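Local coordinates for PlaB phospholipase (Legionella pneumophila, PDB 6ZTI), which is a virulence-associated phospholipase of the alpha/beta hydrolase class whose activity is controlled by NAD(H)-mediated tetramerization, at residues R346-D349 with N353-I356; V417-E422 with A429-L434; L138-K143 with R383-R388. All coordinates share one frame; numbering follows the deposited sequence. Where two conformers were deposited one is given.

Contact 1: R346-D349 with N353-I356; sequences RLID and NHLI
Ile-348, near the end of strand 340-349, forms a single backbone bridge with His-354, their CA atoms 4.3 Å apart. Two main-chain hydrogen bonds frame it: Leu-355 N donates to Leu-347 O at 2.9 Å, and Asp-349 N to Asn-353 O at 3.0 Å. The chain folds back on its own strand before strand 358-364. Asp-349 CG, set between its backbone N and carbonyl carbon (chi1 74°), turns both carboxylate oxygens toward Asn-353. Asn-353 N meets OD1 of Asp-349 from above the carboxylate plane, while Asn-353 ND2 uses the syn lone pair of Asp-349 OD2 at 3.1 Å; amide and carboxylate planes stand 80° apart. Arg-351 N also bonds OD1, and the Tyr-431 hydroxyl OD2. Farther back along the strand, Ile-348 CG2 lies over a face of the His-354 ring, 3.8 Å from its centroid, a CH-pi contact. The extended Arg-346 brings the edge of its guanidinium to the same ring, NE 3.3 Å from His-354 CE1, and NH1 pairs with Glu-456. Leu-347 and Leu-355 touch through their CD1 methyls. With four hydrogen bonds shared between its oxygens, the buried Asp-349 carboxylate can probably stay ionised, and holds Asn-353 by backbone N and ND2, the latter steadying the amide.

Contact 2: V417-E422 with A429-L434; sequences VKAYPE and AYYRLL
Val-417 and Leu-434 form an antiparallel hydrogen-bonded pair, each backbone N donating to the other's O: Val-417 N to Leu-434 O at 2.9 Å and Leu-434 N to Val-417 O at 3.0 Å. Farther along, Tyr-431 N donates to Pro-421 O at 3.0 Å, and Glu-422 CA sets a CA-H...O contact against Tyr-431 O. Between these direct links the backbones part and water takes over. One molecule accepts from Ala-419 N at 2.9 Å and also lies near Val-417 O and Arg-432 O; a second sits between Ala-419 O and Tyr-431 O. This is the beta hairpin of strands 412-419 and 429-439 within the large mixed sheet, its ladder interrupted between the Val-417/Leu-434 pair and the Tyr-431 N to Pro-421 O bond, where 429-439 is broken. A cis peptide bond precedes Pro-421. Side-chain packing flanks the water-bridged part. Ala-419 CB packs on Tyr-431 CB at 3.9 Å, and the first torsion of Tyr-431 (chi1 -61°) sets CG beside its backbone N, with the ring edge toward Tyr-420 O. Pro-421 CG lies 4.2 Å from Tyr-430 CB, and the proline also packs on Thr-66 of the second subunit. Separately, Pro-421 CG rests 3.0 Å from Ala-429 O, a buried carbonyl oxygen without a hydrogen-bonding partner. Toward neighbouring strand 358-364, the Tyr-420 hydroxyl is hydrogen-bonded to Asp-359, an NAD-binding residue.

Contact 3: L138-K143 with R383-R388; sequences LAQLGK and RNLNNR. With SND (thionicotinamide-adenine-dinucleotide), chain O.
Gln-140 reaches across to the 383-388 loop with an extended side chain, its CG anti to the backbone N (chi1 -176°), so that the terminal amide arrives beside the main chain of Arg-383. NE2 of Gln-140 donates to Arg-383 O at 2.9 Å, approaching from above the carbonyl plane, 43° out of it. The same nitrogen also donates to Glu-167 OE2, which accepts from Leu-385 N. Leu-385 crosses the glutamine at about a right angle: its CD1 touches Gln-140 CG at 3.7 Å, while its CG comes within 3.4 Å of Gln-140 NE2. Gln-140 OE1 accepts from a water at 3.1 Å, and that water accepts from Arg-383 N at 2.8 Å. Arg-383 turns toward thionicotinamide-adenine-dinucleotide. A bend at chi3 (69°) lays one guanidinium face against the ribose hydroxyl O3B, with CZ of Arg-383 3.3 Å from SND O3B, and Arg-383 CB lies 3.5 Å from SND O4B. Asn-384 OD1 accepts from Asn-386 N, an Asx turn, and from Asn-387 N, three residues on. Arg-145 and Asn-209 of the third subunit bind this same dinucleotide. With NE2 held by Arg-383 O and Glu-167 and OE1 held by water, the rotation of the Gln-140 amide is fixed, and a segment that itself lines one dinucleotide pocket is joined to a loop at another, shared between subunits.

Overall arrangement
From the N terminus, segment 138-143, which follows strand 123-129 of the parallel hydrolase sheet, comes first; contact 3 closes its loop only at 383-388, after 239 intervening residues, joining that part to the mixed sheet. Contact 1 is nested inside this loop, a tight turn between strands 340-349 and 358-364. Contact 2 opens after contact 3 has closed and shuts the hairpin of 412-419 and 429-439. Contacts 1 and 2 meet in the same sheet, where Leu-347 packs on Val-417 and Leu-355 on Ala-419. Contact 1 also touches contact 3 through His-354 and Asn-387, whereas contacts 2 and 3 do not touch, their centres about 25 Å apart.

Contact 1: R346-D349 with N353-I356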
loop_
_atom_site.group_PDB
_atom_site.type_symbol
_atom_site.label_atom_id
_atom_site.label_comp_id
_atom_site.label_asym_id
_atom_site.label_seq_id
_atom_site.Cartn_x
_atom_site.Cartn_y
_atom_site.Cartn_z
ATOM N N ARG B 346 19.527 14.067 3.287
ATOM C CA ARG B 346 18.216 14.657 3.088
ATOM C C ARG B 346 18.222 15.318 1.724
ATOM O O ARG B 346 18.975 16.272 1.502
ATOM C CB ARG B 346 17.906 15.673 4.175
ATOM C CG ARG B 346 16.508 16.205 4.092
ATOM C CD ARG B 346 16.337 17.419 4.963
ATOM N NE ARG B 346 14.933 17.781 5.087
ATOM C CZ ARG B 346 14.511 18.986 5.440
ATOM N NH1 ARG B 346 15.390 19.948 5.705
ATOM N NH2 ARG B 346 13.212 19.221 5.539
ATOM N N LEU B 347 17.392 14.812 0.824
ATOM C CA LEU B 347 17.320 15.280 -0.555
ATOM C C LEU B 347 16.044 16.076 -0.773
ATOM O O LEU B 347 14.940 15.524 -0.701
ATOM C CB LEU B 347 17.365 14.094 -1.515
ATOM C CG LEU B 347 18.367 14.072 -2.666
ATOM C CD1 LEU B 347 18.671 15.470 -3.192
ATOM C CD2 LEU B 347 19.632 13.348 -2.226
ATOM N N ILE B 348 16.195 17.358 -1.102
ATOM C CA ILE B 348 15.077 18.260 -1.316
ATOM C C ILE B 348 15.340 19.081 -2.572
ATOM O O ILE B 348 16.402 18.983 -3.198
ATOM C CB ILE B 348 14.842 19.188 -0.107
ATOM C CG1 ILE B 348 16.137 19.916 0.248
ATOM C CG2 ILE B 348 14.358 18.378 1.101
ATOM C CD1 ILE B 348 15.960 21.010 1.292
ATOM N N ASP B 349 14.347 19.885 -2.952
ATOM C CA ASP B 349 14.500 20.861 -4.020
ATOM C C ASP B 349 14.075 22.217 -3.498
ATOM O O ASP B 349 13.614 22.354 -2.362
ATOM C CB ASP B 349 13.733 20.470 -5.288
ATOM C CG ASP B 349 12.216 20.655 -5.188
ATOM O OD1 ASP B 349 11.691 21.368 -4.296
ATOM O OD2 ASP B 349 11.536 20.060 -6.055
ATOM N N ASN B 353 9.917 20.327 -2.058
ATOM C CA ASN B 353 9.687 18.904 -2.239
ATOM C C ASN B 353 10.834 18.097 -1.667
ATOM O O ASN B 353 11.997 18.489 -1.776
ATOM C CB ASN B 353 9.520 18.572 -3.720
ATOM C CG ASN B 353 8.324 19.247 -4.324
ATOM O OD1 ASN B 353 7.192 18.977 -3.916
ATOM N ND2 ASN B 353 8.553 20.134 -5.305
ATOM N N HIS B 354 10.499 16.975 -1.038
ATOM C CA HIS B 354 11.477 15.929 -0.818
ATOM C C HIS B 354 11.581 15.103 -2.090
ATOM O O HIS B 354 10.577 14.828 -2.754
ATOM C CB HIS B 354 11.087 15.060 0.374
ATOM C CG HIS B 354 11.386 15.698 1.695
ATOM N ND1 HIS B 354 12.541 15.438 2.404
ATOM C CD2 HIS B 354 10.691 16.602 2.427
ATOM C CE1 HIS B 354 12.540 16.148 3.519
ATOM N NE2 HIS B 354 11.427 16.860 3.559
ATOM N N LEU B 355 12.806 14.748 -2.451
ATOM C CA LEU B 355 13.054 13.958 -3.644
ATOM C C LEU B 355 13.005 12.482 -3.281
ATOM O O LEU B 355 13.670 12.052 -2.333
ATOM C CB LEU B 355 14.404 14.329 -4.251
ATOM C CG LEU B 355 14.541 15.817 -4.587
ATOM C CD1 LEU B 355 15.735 16.036 -5.515
ATOM C CD2 LEU B 355 13.264 16.364 -5.215
ATOM N N ILE B 356 12.205 11.720 -4.027
ATOM C CA ILE B 356 12.037 10.290 -3.788
ATOM C C ILE B 356 12.629 9.426 -4.893
ATOM O O ILE B 356 12.659 8.195 -4.736
ATOM C CB ILE B 356 10.549 9.925 -3.592
ATOM C CG1 ILE B 356 9.728 10.320 -4.822
ATOM C CG2 ILE B 356 9.988 10.624 -2.386
ATOM C CD1 ILE B 356 8.492 9.469 -5.014
#

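Contact 2: V417-E422 with A429-L434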
loop_
_atom_site.group_PDB
_atom_site.type_symbol
_atom_site.label_atom_id
_atom_site.label_comp_id
_atom_site.label_asym_id
_atom_site.label_seq_id
_atom_site.Cartn_x
_atom_site.Cartn_y
_atom_site.Cartn_z
ATOM N N VAL B 417 24.811 13.227 -6.967
ATOM C CA VAL B 417 23.385 12.975 -6.825
ATOM C C VAL B 417 22.754 13.146 -8.194
ATOM O O VAL B 417 22.868 14.214 -8.810
ATOM C CB VAL B 417 22.717 13.916 -5.817
ATOM C CG1 VAL B 417 21.221 13.648 -5.791
ATOM C CG2 VAL B 417 23.311 13.733 -4.455
ATOM N N LYS B 418 22.099 12.098 -8.662
ATOM C CA LYS B 418 21.337 12.105 -9.903
ATOM C C LYS B 418 19.869 11.945 -9.522
ATOM O O LYS B 418 19.457 10.867 -9.089
ATOM C CB LYS B 418 21.814 10.976 -10.815
ATOM C CG LYS B 418 21.199 10.935 -12.208
ATOM C CD LYS B 418 21.711 9.712 -12.962
ATOM C CE LYS B 418 21.019 9.535 -14.303
ATOM N NZ LYS B 418 20.895 8.102 -14.705
ATOM N N ALA B 419 19.088 13.015 -9.660
ATOM C CA ALA B 419 17.662 12.958 -9.374
ATOM C C ALA B 419 16.911 12.805 -10.690
ATOM O O ALA B 419 17.418 13.165 -11.756
ATOM C CB ALA B 419 17.196 14.198 -8.619
ATOM N N TYR B 420 15.715 12.228 -10.613
ATOM C CA TYR B 420 14.917 11.971 -11.803
ATOM C C TYR B 420 13.581 12.687 -11.691
ATOM O O TYR B 420 13.069 12.872 -10.582
ATOM C CB TYR B 420 14.670 10.467 -12.014
ATOM C CG TYR B 420 15.950 9.686 -12.103
ATOM C CD1 TYR B 420 16.575 9.472 -13.319
ATOM C CD2 TYR B 420 16.560 9.193 -10.958
ATOM C CE1 TYR B 420 17.761 8.782 -13.388
ATOM C CE2 TYR B 420 17.733 8.511 -11.021
ATOM C CZ TYR B 420 18.333 8.303 -12.229
ATOM O OH TYR B 420 19.516 7.616 -12.261
ATOM N N PRO B 421 12.999 13.126 -12.824
ATOM C CA PRO B 421 13.558 13.034 -14.186
ATOM C C PRO B 421 14.788 13.918 -14.359
ATOM O O PRO B 421 14.932 14.895 -13.623
ATOM C CB PRO B 421 12.409 13.513 -15.073
ATOM C CG PRO B 421 11.612 14.392 -14.206
ATOM C CD PRO B 421 11.717 13.856 -12.805
ATOM N N GLU B 422 15.664 13.572 -15.305
ATOM C CA GLU B 422 16.965 14.220 -15.432
ATOM C C GLU B 422 17.116 15.086 -16.677
ATOM O O GLU B 422 18.179 15.681 -16.865
ATOM C CB GLU B 422 18.084 13.169 -15.416
ATOM C CG GLU B 422 17.915 12.085 -16.465
ATOM C CD GLU B 422 19.147 11.211 -16.605
ATOM O OE1 GLU B 422 20.188 11.553 -16.003
ATOM O OE2 GLU B 422 19.071 10.184 -17.314
ATOM N N ALA B 429 9.522 19.128 -16.121
ATOM C CA ALA B 429 10.119 19.508 -14.845
ATOM C C ALA B 429 11.163 18.451 -14.498
ATOM O O ALA B 429 10.843 17.260 -14.439
ATOM C CB ALA B 429 9.054 19.613 -13.751
ATOM N N TYR B 430 12.407 18.874 -14.282
ATOM C CA TYR B 430 13.506 17.926 -14.156
ATOM C C TYR B 430 14.622 18.551 -13.323
ATOM O O TYR B 430 14.572 19.729 -12.961
ATOM C CB TYR B 430 14.029 17.504 -15.532
ATOM C CG TYR B 430 14.589 18.659 -16.296
ATOM C CD1 TYR B 430 13.752 19.546 -16.952
ATOM C CD2 TYR B 430 15.952 18.890 -16.336
ATOM C CE1 TYR B 430 14.260 20.628 -17.643
ATOM C CE2 TYR B 430 16.469 19.970 -17.026
ATOM C CZ TYR B 430 15.619 20.833 -17.677
ATOM O OH TYR B 430 16.140 21.911 -18.365
ATOM N N TYR B 431 15.653 17.753 -13.062
ATOM C CA TYR B 431 16.750 18.121 -12.178
ATOM C C TYR B 431 18.080 17.855 -12.858
ATOM O O TYR B 431 18.249 16.842 -13.540
ATOM C CB TYR B 431 16.696 17.328 -10.856
ATOM C CG TYR B 431 15.447 17.571 -10.069
ATOM C CD1 TYR B 431 15.338 18.669 -9.231
ATOM C CD2 TYR B 431 14.370 16.716 -10.174
ATOM C CE1 TYR B 431 14.179 18.913 -8.517
ATOM C CE2 TYR B 431 13.219 16.948 -9.475
ATOM C CZ TYR B 431 13.124 18.048 -8.649
ATOM O OH TYR B 431 11.962 18.265 -7.944
ATOM N N ARG B 432 19.026 18.761 -12.641
ATOM C CA ARG B 432 20.388 18.609 -13.127
ATOM C C ARG B 432 21.226 17.918 -12.061
ATOM O O ARG B 432 21.075 18.191 -10.871
ATOM C CB ARG B 432 20.994 19.972 -13.462
ATOM C CG ARG B 432 22.224 19.908 -14.317
ATOM C CD ARG B 432 22.732 21.299 -14.662
ATOM N NE ARG B 432 22.340 21.720 -16.005
ATOM C CZ ARG B 432 22.536 22.943 -16.492
ATOM N NH1 ARG B 432 23.113 23.879 -15.745
ATOM N NH2 ARG B 432 22.148 23.233 -17.727
ATOM N N LEU B 433 22.111 17.029 -12.501
ATOM C CA LEU B 433 23.016 16.317 -11.600
ATOM C C LEU B 433 23.800 17.284 -10.719
ATOM O O LEU B 433 24.152 18.384 -11.136
ATOM C CB LEU B 433 23.944 15.460 -12.464
ATOM C CG LEU B 433 25.127 14.673 -11.947
ATOM C CD1 LEU B 433 25.550 13.703 -13.056
ATOM C CD2 LEU B 433 26.265 15.585 -11.575
ATOM N N LEU B 434 24.066 16.878 -9.479
ATOM C CA LEU B 434 24.902 17.650 -8.567
ATOM C C LEU B 434 26.141 16.841 -8.221
ATOM O O LEU B 434 26.043 15.645 -7.937
ATOM C CB LEU B 434 24.144 18.029 -7.298
ATOM C CG LEU B 434 24.926 18.800 -6.243
ATOM C CD1 LEU B 434 24.014 19.754 -5.507
ATOM C CD2 LEU B 434 25.593 17.886 -5.259
HETATM O O HOH W 1 20.273 15.606 -10.168
HETATM O O HOH W 2 19.594 14.510 -12.339
#

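Contact 3: L138-K143 with R383-R388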
loop_
_atom_site.group_PDB
_atom_site.type_symbol
_atom_site.label_atom_id
_atom_site.label_comp_id
_atom_site.label_asym_id
_atom_site.label_seq_id
_atom_site.Cartn_x
_atom_site.Cartn_y
_atom_site.Cartn_z
ATOM N N LEU B 138 17.561 -0.714 14.127
ATOM C CA LEU B 138 16.584 -1.746 14.422
ATOM C C LEU B 138 15.147 -1.244 14.315
ATOM O O LEU B 138 14.232 -2.060 14.142
ATOM C CB LEU B 138 16.817 -2.296 15.827
ATOM C CG LEU B 138 18.032 -3.182 16.089
ATOM C CD1 LEU B 138 18.107 -3.519 17.561
ATOM C CD2 LEU B 138 17.920 -4.446 15.277
ATOM N N ALA B 139 14.926 0.071 14.418
ATOM C CA ALA B 139 13.562 0.593 14.492
ATOM C C ALA B 139 12.770 0.258 13.242
ATOM O O ALA B 139 11.570 -0.036 13.316
ATOM C CB ALA B 139 13.588 2.111 14.711
ATOM N N GLN B 140 13.420 0.286 12.082
ATOM C CA GLN B 140 12.716 -0.010 10.845
ATOM C C GLN B 140 12.172 -1.435 10.839
ATOM O O GLN B 140 11.089 -1.678 10.296
ATOM C CB GLN B 140 13.638 0.234 9.649
ATOM C CG GLN B 140 12.939 0.048 8.324
ATOM C CD GLN B 140 13.733 0.596 7.153
ATOM O OE1 GLN B 140 14.387 -0.150 6.430
ATOM N NE2 GLN B 140 13.665 1.910 6.952
ATOM N N LEU B 141 12.881 -2.382 11.458
ATOM C CA LEU B 141 12.370 -3.742 11.584
ATOM C C LEU B 141 10.981 -3.799 12.221
ATOM O O LEU B 141 10.343 -4.853 12.202
ATOM C CB LEU B 141 13.332 -4.602 12.392
ATOM C CG LEU B 141 14.770 -4.626 11.880
ATOM C CD1 LEU B 141 15.572 -5.642 12.669
ATOM C CD2 LEU B 141 14.846 -4.940 10.380
ATOM N N GLY B 142 10.509 -2.683 12.796
ATOM C CA GLY B 142 9.107 -2.524 13.142
ATOM C C GLY B 142 8.687 -3.301 14.383
ATOM O O GLY B 142 9.447 -4.068 14.979
ATOM N N LYS B 143 7.408 -3.130 14.733
ATOM C CA LYS B 143 6.895 -3.579 16.028
ATOM C C LYS B 143 6.931 -5.100 16.166
ATOM O O LYS B 143 7.460 -5.632 17.150
ATOM C CB LYS B 143 5.467 -3.050 16.219
ATOM C CG LYS B 143 4.892 -3.237 17.614
ATOM C CD LYS B 143 3.575 -2.489 17.784
ATOM C CE LYS B 143 2.939 -2.792 19.131
ATOM N NZ LYS B 143 3.754 -2.285 20.272
ATOM N N ARG B 383 16.914 3.210 3.957
ATOM C CA ARG B 383 16.100 4.317 3.491
ATOM C C ARG B 383 14.839 4.369 4.331
ATOM O O ARG B 383 14.182 3.343 4.542
ATOM C CB ARG B 383 15.729 4.205 2.005
ATOM C CG ARG B 383 15.198 5.528 1.453
ATOM C CD ARG B 383 14.904 5.464 -0.042
ATOM N NE ARG B 383 13.765 4.604 -0.345
ATOM C CZ ARG B 383 13.274 4.417 -1.564
ATOM N NH1 ARG B 383 13.824 5.034 -2.602
ATOM N NH2 ARG B 383 12.223 3.622 -1.745
ATOM N N ASN B 384 14.526 5.563 4.823
ATOM C CA ASN B 384 13.395 5.735 5.719
ATOM C C ASN B 384 12.096 5.390 4.996
ATOM O O ASN B 384 11.874 5.779 3.844
ATOM C CB ASN B 384 13.359 7.168 6.243
ATOM C CG ASN B 384 12.329 7.362 7.353
ATOM O OD1 ASN B 384 11.156 7.606 7.091
ATOM N ND2 ASN B 384 12.768 7.234 8.595
ATOM N N LEU B 385 11.237 4.643 5.683
ATOM C CA LEU B 385 9.994 4.187 5.075
ATOM C C LEU B 385 8.926 5.267 5.027
ATOM O O LEU B 385 8.012 5.175 4.200
ATOM C CB LEU B 385 9.454 2.973 5.839
ATOM C CG LEU B 385 10.386 1.760 5.916
ATOM C CD1 LEU B 385 9.691 0.603 6.650
ATOM C CD2 LEU B 385 10.829 1.318 4.539
ATOM N N ASN B 386 9.006 6.276 5.891
ATOM C CA ASN B 386 8.039 7.366 5.866
ATOM C C ASN B 386 8.453 8.498 4.932
ATOM O O ASN B 386 7.587 9.191 4.392
ATOM C CB ASN B 386 7.835 7.899 7.287
ATOM C CG ASN B 386 7.125 6.897 8.189
ATOM O OD1 ASN B 386 6.091 6.341 7.822
ATOM N ND2 ASN B 386 7.678 6.670 9.377
ATOM N N ASN B 387 9.754 8.694 4.714
ATOM C CA ASN B 387 10.264 9.751 3.844
ATOM C C ASN B 387 11.381 9.149 3.001
ATOM O O ASN B 387 12.492 8.950 3.500
ATOM C CB ASN B 387 10.771 10.940 4.664
ATOM C CG ASN B 387 11.213 12.098 3.804
ATOM O OD1 ASN B 387 11.418 11.954 2.594
ATOM N ND2 ASN B 387 11.373 13.261 4.426
ATOM N N ARG B 388 11.117 8.899 1.715
ATOM C CA ARG B 388 12.113 8.256 0.864
ATOM C C ARG B 388 13.243 9.187 0.455
ATOM O O ARG B 388 14.221 8.723 -0.144
ATOM C CB ARG B 388 11.439 7.682 -0.373
ATOM C CG ARG B 388 10.482 6.551 -0.044
ATOM C CD ARG B 388 9.670 6.151 -1.257
ATOM N NE ARG B 388 8.411 6.891 -1.334
ATOM C CZ ARG B 388 7.591 6.865 -2.377
ATOM N NH1 ARG B 388 7.896 6.148 -3.449
ATOM N NH2 ARG B 388 6.469 7.565 -2.349
HETATM P PA SND O . 18.163 -1.698 0.097
HETATM O O1A SND O . 17.683 -2.061 1.449
HETATM O O2A SND O . 19.666 -1.802 -0.111
HETATM O O5B SND O . 17.738 -0.193 -0.340
HETATM C C5B SND O . 16.431 0.277 0.044
HETATM C C4B SND O . 16.030 1.442 -0.827
HETATM O O4B SND O . 17.018 2.493 -0.720
HETATM C C3B SND O . 15.903 1.134 -2.319
HETATM O O3B SND O . 14.803 1.843 -2.881
HETATM C C2B SND O . 17.238 1.621 -2.870
HETATM O O2B SND O . 17.184 1.981 -4.243
HETATM C C1B SND O . 17.450 2.860 -2.013
HETATM N N9A SND O . 18.842 3.278 -1.931
HETATM C C8A SND O . 19.853 2.638 -1.266
HETATM N N7A SND O . 21.042 3.148 -1.481
HETATM C C5A SND O . 20.793 4.202 -2.344
HETATM C C6A SND O . 21.646 5.107 -3.001
HETATM N N6A SND O . 22.970 5.147 -2.809
HETATM N N1A SND O . 21.086 5.990 -3.851
HETATM C C2A SND O . 19.758 5.992 -3.997
HETATM N N3A SND O . 18.851 5.201 -3.418
HETATM C C4A SND O . 19.440 4.308 -2.616
HETATM O O3 SND O . 17.476 -2.621 -0.997
HETATM P PN SND O . 17.373 -2.689 -2.592
HETATM O O1N SND O . 18.564 -2.041 -3.185
HETATM O O2N SND O . 16.029 -2.203 -2.974
HETATM O O5D SND O . 17.472 -4.285 -2.737
HETATM C C5D SND O . 16.284 -5.108 -2.686
HETATM C C4D SND O . 16.568 -6.441 -2.016
HETATM O O4D SND O . 17.739 -7.057 -2.605
HETATM C C3D SND O . 16.858 -6.398 -0.515
HETATM O O3D SND O . 16.451 -7.627 0.095
HETATM C C2D SND O . 18.379 -6.247 -0.496
HETATM O O2D SND O . 18.955 -6.672 0.732
HETATM C C1D SND O . 18.747 -7.191 -1.634
HETATM N N1N SND O . 20.073 -6.768 -2.254
HETATM C C2N SND O . 20.039 -5.802 -3.187
HETATM C C3N SND O . 21.198 -5.419 -3.829
HETATM C C7N SND O . 21.151 -4.428 -4.938
HETATM S S7N SND O . 21.914 -4.729 -6.383
HETATM N N7N SND O . 20.427 -3.344 -4.741
HETATM C C4N SND O . 22.389 -6.048 -3.483
HETATM C C5N SND O . 22.399 -7.027 -2.508
HETATM C C6N SND O . 21.221 -7.377 -1.893
HETATM O O HOH W 3 15.966 0.563 3.900
#